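Local coordinates for botulinum neurotoxin type C1 (Clostridium botulinum, PDB 3R4S), which binds gangliosides on nerve cells through its heavy-chain receptor-binding region, present here, and as the whole toxin acts as a zinc protease that probably blocks neurotransmitter release, at residues F47-G52 against I186-N191; S114-F119 against S130-Y135; G158-Y163 against I172-L177. One frame throughout, in Å; residues are numbered along the deposited sequence.

Contact 1 (F47-G52 against I186-N191); sequences FDFKLG and ITFEIN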
loop_
_atom_site.group_PDB
_atom_site.type_symbol
_atom_site.label_atom_id
_atom_site.label_comp_id
_atom_site.label_asym_id
_atom_site.label_seq_id
_atom_site.Cartn_x
_atom_site.Cartn_y
_atom_site.Cartn_z
ATOM N N PHE A 47 11.503 -5.632 7.383
ATOM C CA PHE A 47 12.916 -5.307 7.594
ATOM C C PHE A 47 13.397 -4.102 6.772
ATOM O O PHE A 47 14.554 -4.050 6.348
ATOM C CB PHE A 47 13.782 -6.531 7.281
ATOM C CG PHE A 47 13.323 -7.781 7.966
ATOM C CD1 PHE A 47 13.336 -7.868 9.351
ATOM C CD2 PHE A 47 12.886 -8.872 7.230
ATOM C CE1 PHE A 47 12.905 -9.028 10.003
ATOM C CE2 PHE A 47 12.461 -10.041 7.869
ATOM C CZ PHE A 47 12.472 -10.114 9.264
ATOM N N ASP A 48 12.507 -3.137 6.561
ATOM C CA ASP A 48 12.826 -1.931 5.802
ATOM C C ASP A 48 13.805 -1.046 6.538
ATOM O O ASP A 48 13.955 -1.155 7.758
ATOM C CB ASP A 48 11.546 -1.123 5.612
ATOM C CG ASP A 48 10.764 -1.008 6.888
ATOM O OD1 ASP A 48 10.024 -1.961 7.217
ATOM O OD2 ASP A 48 10.918 0.014 7.584
ATOM N N PHE A 49 14.453 -0.151 5.802
ATOM C CA PHE A 49 15.139 0.965 6.435
ATOM C C PHE A 49 14.402 2.268 6.160
ATOM O O PHE A 49 13.775 2.430 5.111
ATOM C CB PHE A 49 16.640 1.030 6.091
ATOM C CG PHE A 49 16.959 1.264 4.620
ATOM C CD1 PHE A 49 17.107 2.549 4.126
ATOM C CD2 PHE A 49 17.164 0.191 3.756
ATOM C CE1 PHE A 49 17.430 2.768 2.782
ATOM C CE2 PHE A 49 17.481 0.393 2.414
ATOM C CZ PHE A 49 17.621 1.689 1.926
ATOM N N LYS A 50 14.444 3.182 7.122
ATOM C CA LYS A 50 13.708 4.432 7.005
ATOM C C LYS A 50 14.629 5.638 6.971
ATOM O O LYS A 50 15.537 5.747 7.794
ATOM C CB LYS A 50 12.729 4.595 8.171
ATOM C CG LYS A 50 11.924 5.882 8.066
ATOM C CD LYS A 50 10.953 6.051 9.221
ATOM C CE LYS A 50 11.635 6.662 10.439
ATOM N NZ LYS A 50 10.622 7.166 11.416
ATOM N N LEU A 51 14.381 6.541 6.026
ATOM C CA LEU A 51 15.114 7.801 5.937
ATOM C C LEU A 51 14.180 9.003 6.039
ATOM O O LEU A 51 13.011 8.925 5.674
ATOM C CB LEU A 51 15.877 7.891 4.618
ATOM C CG LEU A 51 16.833 6.760 4.260
ATOM C CD1 LEU A 51 17.486 7.065 2.922
ATOM C CD2 LEU A 51 17.885 6.544 5.351
ATOM N N GLY A 52 14.707 10.118 6.532
ATOM C CA GLY A 52 13.948 11.346 6.643
ATOM C C GLY A 52 14.605 12.442 5.833
ATOM O O GLY A 52 15.775 12.331 5.468
ATOM N N ILE A 186 25.718 3.896 -5.285
ATOM C CA ILE A 186 24.312 4.244 -5.169
ATOM C C ILE A 186 24.061 4.864 -3.810
ATOM O O ILE A 186 24.454 4.303 -2.786
ATOM C CB ILE A 186 23.410 3.005 -5.300
ATOM C CG1 ILE A 186 23.705 2.264 -6.597
ATOM C CG2 ILE A 186 21.940 3.400 -5.195
ATOM C CD1 ILE A 186 22.972 0.955 -6.716
ATOM N N THR A 187 23.387 6.014 -3.800
ATOM C CA THR A 187 23.165 6.758 -2.564
ATOM C C THR A 187 21.681 6.972 -2.281
ATOM O O THR A 187 20.996 7.703 -3.004
ATOM C CB THR A 187 23.862 8.130 -2.607
ATOM O OG1 THR A 187 25.246 7.948 -2.918
ATOM C CG2 THR A 187 23.744 8.828 -1.260
ATOM N N PHE A 188 21.195 6.308 -1.238
ATOM C CA PHE A 188 19.854 6.524 -0.735
ATOM C C PHE A 188 19.890 7.691 0.249
ATOM O O PHE A 188 20.494 7.605 1.311
ATOM C CB PHE A 188 19.328 5.274 -0.028
ATOM C CG PHE A 188 19.299 4.043 -0.899
ATOM C CD1 PHE A 188 18.094 3.567 -1.414
ATOM C CD2 PHE A 188 20.472 3.354 -1.191
ATOM C CE1 PHE A 188 18.057 2.419 -2.211
ATOM C CE2 PHE A 188 20.449 2.211 -1.997
ATOM C CZ PHE A 188 19.240 1.747 -2.507
ATOM N N GLU A 189 19.229 8.780 -0.111
ATOM C CA GLU A 189 19.144 9.946 0.756
ATOM C C GLU A 189 18.119 10.879 0.153
ATOM O O GLU A 189 18.090 11.061 -1.069
ATOM C CB GLU A 189 20.503 10.655 0.848
ATOM C CG GLU A 189 20.517 11.845 1.794
ATOM C CD GLU A 189 21.874 12.545 1.886
ATOM O OE1 GLU A 189 22.632 12.550 0.890
ATOM O OE2 GLU A 189 22.175 13.101 2.967
ATOM N N ILE A 190 17.270 11.464 0.996
ATOM C CA ILE A 190 16.250 12.383 0.495
ATOM C C ILE A 190 16.816 13.792 0.389
ATOM O O ILE A 190 16.936 14.495 1.391
ATOM C CB ILE A 190 14.994 12.379 1.394
ATOM C CG1 ILE A 190 14.519 10.939 1.616
ATOM C CG2 ILE A 190 13.912 13.242 0.757
ATOM C CD1 ILE A 190 13.453 10.767 2.742
ATOM N N ASN A 191 17.189 14.184 -0.828
ATOM C CA ASN A 191 17.839 15.468 -1.083
ATOM C C ASN A 191 16.976 16.392 -1.933
ATOM O O ASN A 191 16.773 16.157 -3.126
ATOM C CB ASN A 191 19.184 15.255 -1.786
ATOM C CG ASN A 191 20.195 14.534 -0.903
ATOM O OD1 ASN A 191 20.207 14.718 0.314
ATOM N ND2 ASN A 191 21.049 13.712 -1.512
HETATM O O HOH W 1 17.659 11.222 3.776
#
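Two strands from different sheets of the lectin-like jelly-roll domain, the N-terminal half of the receptor-binding region, face each other here: strand 49-52 and the 186-191 part of strand 185-192. Their segment axes come within 6.7 Å at 35°, a separation too wide for direct backbone pairing, and the evidence for packing lies in the side chains of Phe49, Leu51, Phe188 and Ile190, all pointing toward the other segment. The aromatic pair is T-shaped: the CZ edge of Phe49 meets one face of Phe188 near its rim, CZ lying 3.9 Å from Phe188 CD1, with ring planes at 86°. Phe49 CG sits between its backbone N and carbonyl carbon (chi1 63°), which sends the ring across toward Phe188. A second edge-to-face partner of Phe188, Phe213, and Leu16, whose side chain touches those of Phe49 and Phe188, extend this core into neighbouring strands. Beside the rings, Leu51 CD1 rests 3.9 Å from Phe188 CB. Ile190 CD1 reaches back to Leu51 CB, 4.2 Å away, and lies against the carbonyl carbon of Gly52. At this end one water spans the gap between backbones, donating to Gly52 O and accepting from Ile190 N, each bond 2.8 Å long.

Contact 2 (S114-F119 against S130-Y135); sequences SNFLVF and SINFSY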
loop_
_atom_site.group_PDB
_atom_site.type_symbol
_atom_site.label_atom_id
_atom_site.label_comp_id
_atom_site.label_asym_id
_atom_site.label_seq_id
_atom_site.Cartn_x
_atom_site.Cartn_y
_atom_site.Cartn_z
ATOM N N SER A 114 5.946 16.361 -7.193
ATOM C CA SER A 114 4.487 16.328 -7.270
ATOM C C SER A 114 4.015 14.904 -7.029
ATOM O O SER A 114 4.392 14.281 -6.034
ATOM C CB SER A 114 3.991 16.822 -8.636
ATOM O OG SER A 114 4.369 18.168 -8.843
ATOM N N ASN A 115 3.221 14.383 -7.957
ATOM C CA ASN A 115 2.689 13.028 -7.837
ATOM C C ASN A 115 3.442 12.014 -8.700
ATOM O O ASN A 115 2.903 10.950 -9.025
ATOM C CB ASN A 115 1.183 13.007 -8.156
ATOM C CG ASN A 115 0.880 13.483 -9.564
ATOM O OD1 ASN A 115 1.347 14.540 -9.983
ATOM N ND2 ASN A 115 0.114 12.692 -10.311
ATOM N N PHE A 116 4.690 12.343 -9.052
ATOM C CA PHE A 116 5.505 11.525 -9.957
ATOM C C PHE A 116 6.699 10.887 -9.249
ATOM O O PHE A 116 7.349 11.521 -8.422
ATOM C CB PHE A 116 6.087 12.363 -11.111
ATOM C CG PHE A 116 5.059 12.947 -12.036
ATOM C CD1 PHE A 116 4.675 12.272 -13.179
ATOM C CD2 PHE A 116 4.502 14.186 -11.776
ATOM C CE1 PHE A 116 3.737 12.813 -14.047
ATOM C CE2 PHE A 116 3.553 14.734 -12.638
ATOM C CZ PHE A 116 3.171 14.046 -13.771
ATOM N N LEU A 117 6.985 9.632 -9.588
ATOM C CA LEU A 117 8.282 9.043 -9.287
ATOM C C LEU A 117 8.990 8.864 -10.623
ATOM O O LEU A 117 8.433 8.278 -11.555
ATOM C CB LEU A 117 8.168 7.719 -8.523
ATOM C CG LEU A 117 9.521 7.028 -8.250
ATOM C CD1 LEU A 117 9.561 6.376 -6.890
ATOM C CD2 LEU A 117 9.831 5.991 -9.318
ATOM N N VAL A 118 10.206 9.397 -10.720
ATOM C CA VAL A 118 10.895 9.489 -12.001
ATOM C C VAL A 118 12.195 8.682 -12.022
ATOM O O VAL A 118 13.027 8.817 -11.125
ATOM C CB VAL A 118 11.229 10.956 -12.318
ATOM C CG1 VAL A 118 11.827 11.080 -13.699
ATOM C CG2 VAL A 118 9.964 11.828 -12.208
ATOM N N PHE A 119 12.362 7.842 -13.038
ATOM C CA PHE A 119 13.643 7.184 -13.289
ATOM C C PHE A 119 14.336 7.879 -14.439
ATOM O O PHE A 119 13.721 8.136 -15.469
ATOM C CB PHE A 119 13.468 5.700 -13.629
ATOM C CG PHE A 119 14.758 5.026 -14.012
ATOM C CD1 PHE A 119 15.654 4.607 -13.031
ATOM C CD2 PHE A 119 15.080 4.826 -15.346
ATOM C CE1 PHE A 119 16.864 3.988 -13.376
ATOM C CE2 PHE A 119 16.280 4.216 -15.705
ATOM C CZ PHE A 119 17.180 3.802 -14.714
ATOM N N SER A 130 14.097 10.202 -19.343
ATOM C CA SER A 130 13.349 9.842 -18.141
ATOM C C SER A 130 12.026 9.153 -18.442
ATOM O O SER A 130 11.436 9.362 -19.494
ATOM C CB SER A 130 13.093 11.086 -17.270
ATOM O OG SER A 130 14.306 11.624 -16.762
ATOM N N ILE A 131 11.573 8.334 -17.497
ATOM C CA ILE A 131 10.234 7.762 -17.505
ATOM C C ILE A 131 9.670 7.892 -16.103
ATOM O O ILE A 131 10.421 8.095 -15.147
ATOM C CB ILE A 131 10.244 6.278 -17.864
ATOM C CG1 ILE A 131 11.207 5.513 -16.933
ATOM C CG2 ILE A 131 10.642 6.088 -19.313
ATOM C CD1 ILE A 131 11.351 4.045 -17.313
ATOM N N ASN A 132 8.358 7.752 -15.956
ATOM C CA ASN A 132 7.772 7.995 -14.648
ATOM C C ASN A 132 6.501 7.224 -14.340
ATOM O O ASN A 132 5.815 6.711 -15.224
ATOM C CB ASN A 132 7.521 9.484 -14.454
ATOM C CG ASN A 132 6.423 10.001 -15.356
ATOM O OD1 ASN A 132 6.689 10.679 -16.350
ATOM N ND2 ASN A 132 5.183 9.671 -15.025
ATOM N N PHE A 133 6.221 7.129 -13.051
ATOM C CA PHE A 133 4.951 6.662 -12.547
ATOM C C PHE A 133 4.300 7.906 -11.976
ATOM O O PHE A 133 4.965 8.693 -11.299
ATOM C CB PHE A 133 5.182 5.621 -11.438
ATOM C CG PHE A 133 4.029 5.469 -10.483
ATOM C CD1 PHE A 133 2.735 5.290 -10.953
ATOM C CD2 PHE A 133 4.244 5.495 -9.107
ATOM C CE1 PHE A 133 1.664 5.146 -10.074
ATOM C CE2 PHE A 133 3.184 5.351 -8.217
ATOM C CZ PHE A 133 1.888 5.173 -8.700
ATOM N N SER A 134 3.019 8.114 -12.266
ATOM C CA SER A 134 2.280 9.194 -11.607
ATOM C C SER A 134 1.050 8.602 -10.941
ATOM O O SER A 134 0.321 7.821 -11.545
ATOM C CB SER A 134 1.883 10.309 -12.586
ATOM O OG SER A 134 1.104 9.793 -13.653
ATOM N N TYR A 135 0.833 8.946 -9.680
ATOM C CA TYR A 135 -0.301 8.375 -8.971
ATOM C C TYR A 135 -1.576 9.187 -9.255
ATOM O O TYR A 135 -1.493 10.332 -9.714
ATOM C CB TYR A 135 -0.001 8.203 -7.476
ATOM C CG TYR A 135 0.033 9.464 -6.623
ATOM C CD1 TYR A 135 -1.141 10.134 -6.300
ATOM C CD2 TYR A 135 1.231 9.942 -6.084
ATOM C CE1 TYR A 135 -1.128 11.257 -5.497
ATOM C CE2 TYR A 135 1.255 11.079 -5.271
ATOM C CZ TYR A 135 0.062 11.728 -4.984
ATOM O OH TYR A 135 0.050 12.848 -4.180
#
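Asn115 CB lies over one face of the Tyr135 ring, 3.6 Å from its centroid and only 15° off the normal, the geometry of a CH-pi contact. Outside the pair, Trp89 meets Tyr135 edge-to-face and the Tyr144 ring meets it with nearly parallel planes. The Phe116 ring offers an edge instead: Asn132 ND2 lies near its plane, 3.2 Å from Phe116 CD1, with ring and amide planes 88° apart. Ser134 CB approaches the same ring obliquely, 3.4 Å from Phe116 CE1. Over one face of Phe133, toward the rim, stands the backbone N of Tyr135.

The frame is an antiparallel beta hairpin, strands 116-124 and 127-134, with segment axes 4.6 Å apart. Leu117 with Phe133 and Phe119 with Ile131 are hydrogen-bonded pairs, each joined by two N-H...O bonds; Val118 with Asn132 is the non-hydrogen-bonded pair between them, and Phe116 with Ser134 another, beyond Leu117 with Phe133. Leu117, Phe119, Ile131 and Phe133 share the sheet face that packs on strand 159-164, whereas Phe116, Val118, Asn132 and Ser134 share the other.

Beyond the last pair, Asn115 extends the bonding: its O accepts from Tyr135 N, and its amide returns a bond from ND2 to Tyr135 O, 2.9 Å long, with an N-H...O angle of 157°. Tyr135 O is met in its carbonyl plane and lies near the Asn115 amide plane. The backbone sets Asn115 CB over the ring, and CG, placed between backbone N and carbonyl carbon, directs the amide so that ND2 meets the tyrosine carbonyl.

Contact 3 (G158-Y163 against I172-L177); sequences GNMKIY and IKVKEL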
loop_
_atom_site.group_PDB
_atom_site.type_symbol
_atom_site.label_atom_id
_atom_site.label_comp_id
_atom_site.label_asym_id
_atom_site.label_seq_id
_atom_site.Cartn_x
_atom_site.Cartn_y
_atom_site.Cartn_z
ATOM N N GLY A 158 16.705 -1.462 -26.906
ATOM C CA GLY A 158 15.256 -1.520 -26.886
ATOM C C GLY A 158 14.599 -0.386 -26.132
ATOM O O GLY A 158 14.740 0.787 -26.491
ATOM N N ASN A 159 13.865 -0.746 -25.084
ATOM C CA ASN A 159 13.088 0.223 -24.326
ATOM C C ASN A 159 13.503 0.319 -22.864
ATOM O O ASN A 159 14.127 -0.598 -22.308
ATOM C CB ASN A 159 11.612 -0.155 -24.398
ATOM C CG ASN A 159 11.108 -0.207 -25.810
ATOM O OD1 ASN A 159 10.988 0.825 -26.470
ATOM N ND2 ASN A 159 10.824 -1.406 -26.294
ATOM N N MET A 160 13.163 1.443 -22.253
ATOM C CA MET A 160 13.273 1.580 -20.808
ATOM C C MET A 160 11.845 1.582 -20.287
ATOM O O MET A 160 10.947 2.215 -20.876
ATOM C CB MET A 160 14.039 2.848 -20.403
ATOM C CG MET A 160 13.365 4.162 -20.785
ATOM S SD MET A 160 14.391 5.597 -20.355
ATOM C CE MET A 160 14.817 5.178 -18.688
ATOM N N LYS A 161 11.622 0.826 -19.221
ATOM C CA LYS A 161 10.268 0.593 -18.738
ATOM C C LYS A 161 10.217 0.760 -17.231
ATOM O O LYS A 161 11.197 0.502 -16.525
ATOM C CB LYS A 161 9.806 -0.821 -19.105
ATOM C CG LYS A 161 9.808 -1.116 -20.601
ATOM C CD LYS A 161 9.381 -2.551 -20.873
ATOM C CE LYS A 161 10.030 -3.058 -22.147
ATOM N NZ LYS A 161 9.892 -4.538 -22.313
ATOM N N ILE A 162 9.069 1.189 -16.731
ATOM C CA ILE A 162 8.859 1.172 -15.303
ATOM C C ILE A 162 7.541 0.471 -15.013
ATOM O O ILE A 162 6.539 0.708 -15.690
ATOM C CB ILE A 162 8.947 2.580 -14.662
ATOM C CG1 ILE A 162 8.698 2.480 -13.154
ATOM C CG2 ILE A 162 7.930 3.540 -15.297
ATOM C CD1 ILE A 162 9.143 3.725 -12.400
ATOM N N TYR A 163 7.581 -0.438 -14.042
ATOM C CA TYR A 163 6.409 -1.149 -13.569
ATOM C C TYR A 163 6.105 -0.772 -12.123
ATOM O O TYR A 163 7.005 -0.461 -11.345
ATOM C CB TYR A 163 6.649 -2.657 -13.598
ATOM C CG TYR A 163 7.038 -3.277 -14.926
ATOM C CD1 TYR A 163 6.203 -4.207 -15.547
ATOM C CD2 TYR A 163 8.249 -2.983 -15.532
ATOM C CE1 TYR A 163 6.559 -4.814 -16.755
ATOM C CE2 TYR A 163 8.613 -3.580 -16.748
ATOM C CZ TYR A 163 7.765 -4.494 -17.345
ATOM O OH TYR A 163 8.122 -5.093 -18.537
ATOM N N ILE A 172 9.424 3.625 -23.101
ATOM C CA ILE A 172 9.986 4.552 -24.081
ATOM C C ILE A 172 11.203 3.923 -24.758
ATOM O O ILE A 172 12.030 3.287 -24.103
ATOM C CB ILE A 172 10.393 5.902 -23.435
ATOM C CG1 ILE A 172 9.203 6.512 -22.690
ATOM C CG2 ILE A 172 10.851 6.884 -24.490
ATOM C CD1 ILE A 172 9.398 7.971 -22.266
ATOM N N LYS A 173 11.303 4.091 -26.071
ATOM C CA LYS A 173 12.460 3.608 -26.818
ATOM C C LYS A 173 13.700 4.323 -26.303
ATOM O O LYS A 173 13.687 5.537 -26.148
ATOM C CB LYS A 173 12.284 3.888 -28.314
ATOM C CG LYS A 173 13.510 3.535 -29.168
ATOM C CD LYS A 173 13.735 2.033 -29.194
ATOM C CE LYS A 173 15.111 1.641 -29.747
ATOM N NZ LYS A 173 16.216 1.662 -28.719
ATOM N N VAL A 174 14.769 3.580 -26.029
ATOM C CA VAL A 174 15.989 4.205 -25.542
ATOM C C VAL A 174 16.709 4.885 -26.701
ATOM O O VAL A 174 16.942 4.265 -27.742
ATOM C CB VAL A 174 16.948 3.177 -24.881
ATOM C CG1 VAL A 174 18.272 3.845 -24.493
ATOM C CG2 VAL A 174 16.291 2.528 -23.666
ATOM N N LYS A 175 17.068 6.152 -26.520
ATOM C CA LYS A 175 17.783 6.891 -27.557
ATOM C C LYS A 175 19.274 6.576 -27.468
ATOM O O LYS A 175 19.720 5.911 -26.536
ATOM C CB LYS A 175 17.542 8.393 -27.409
ATOM C CG LYS A 175 18.273 9.035 -26.230
ATOM C CD LYS A 175 17.820 10.481 -26.024
ATOM C CE LYS A 175 18.810 11.268 -25.161
ATOM N NZ LYS A 175 18.292 12.625 -24.810
ATOM N N GLU A 176 20.044 7.034 -28.447
ATOM C CA GLU A 176 21.485 6.839 -28.415
ATOM C C GLU A 176 22.057 7.569 -27.198
ATOM O O GLU A 176 21.871 8.777 -27.036
ATOM C CB GLU A 176 22.124 7.358 -29.704
ATOM C CG GLU A 176 23.470 6.717 -30.026
ATOM C CD GLU A 176 23.987 7.100 -31.406
ATOM O OE1 GLU A 176 24.565 6.225 -32.091
ATOM O OE2 GLU A 176 23.810 8.274 -31.808
ATOM N N LEU A 177 22.729 6.834 -26.324
ATOM C CA LEU A 177 23.263 7.442 -25.108
ATOM C C LEU A 177 24.774 7.280 -25.060
ATOM O O LEU A 177 25.343 6.930 -24.026
ATOM C CB LEU A 177 22.614 6.827 -23.869
ATOM C CG LEU A 177 21.111 7.057 -23.727
ATOM C CD1 LEU A 177 20.564 6.172 -22.620
ATOM C CD2 LEU A 177 20.796 8.529 -23.452
#
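Hydrogen bonds between the main chains of Met160 and Ile172 supply the first evidence of pairing: Met160 N donates to Ile172 O at 2.8 Å, and Ile172 N returns a bond to Met160 O at 3.0 Å. A third backbone bond, from Val174 N to Gly158 O, is 2.8 Å long and almost straight, with an N-H...O angle of 176°. Gly158 O is gripped twice, because Lys173 NZ also donates to it at 2.8 Å, in the carbonyl plane and on a lone pair. The same ammonium reaches Val174 O, 2.9 Å from NZ, and thus bridges two carbonyls. Lys173 gets there by folding back: CG is anti to the backbone N (chi1 175°), but bends at chi2 (67°) and chi4 turn the chain end toward Gly158.

These bonds belong to the beta hairpin of strands 159-164 and 167-173, part of one jelly-roll sheet, at the end where its strands separate. Within these segments Met160 with Ile172 is an antiparallel hydrogen-bonded pair and Asn159 with Lys173 the adjacent non-hydrogen-bonded one, their side chains diverging.

Apolar contacts gather round Met160. Its CG stands 4.3 Å from Ile172 CB, and its CB 4.0 Å from Val174 CG2, which also rests against Met160 N. Met160 and Ile172 pack on Ile131 of strand 127-134, Met160 also on Phe119 of strand 116-124. One CA-H...O contact joins Asn159 CA to Ile172 O, 3.2 Å apart; separately, Asn159 OD1 comes close to Lys173 CA.

Overall arrangement
From the N terminus, the chain first lays down 47-52, whose partner 186-191 arrives only after 133 intervening residues; contact 1 thus closes a long loop, and both other contacts nest within it. Contact 2 closes a ten-residue loop within hairpin 116-124/127-134, and contact 3, next in series, one of eight residues within 159-164/167-173. Contact 1 joins the two sheets of the jelly-roll through their facing side chains. The hairpins lie one in each sheet and touch across the interface, Phe119 CD2 coming 3.4 Å from Met160 CE and Ile131 CG2 3.7 Å from Ile172 CG1. Contact 1 touches neither; its centre lies about 18 Å from that of contact 2.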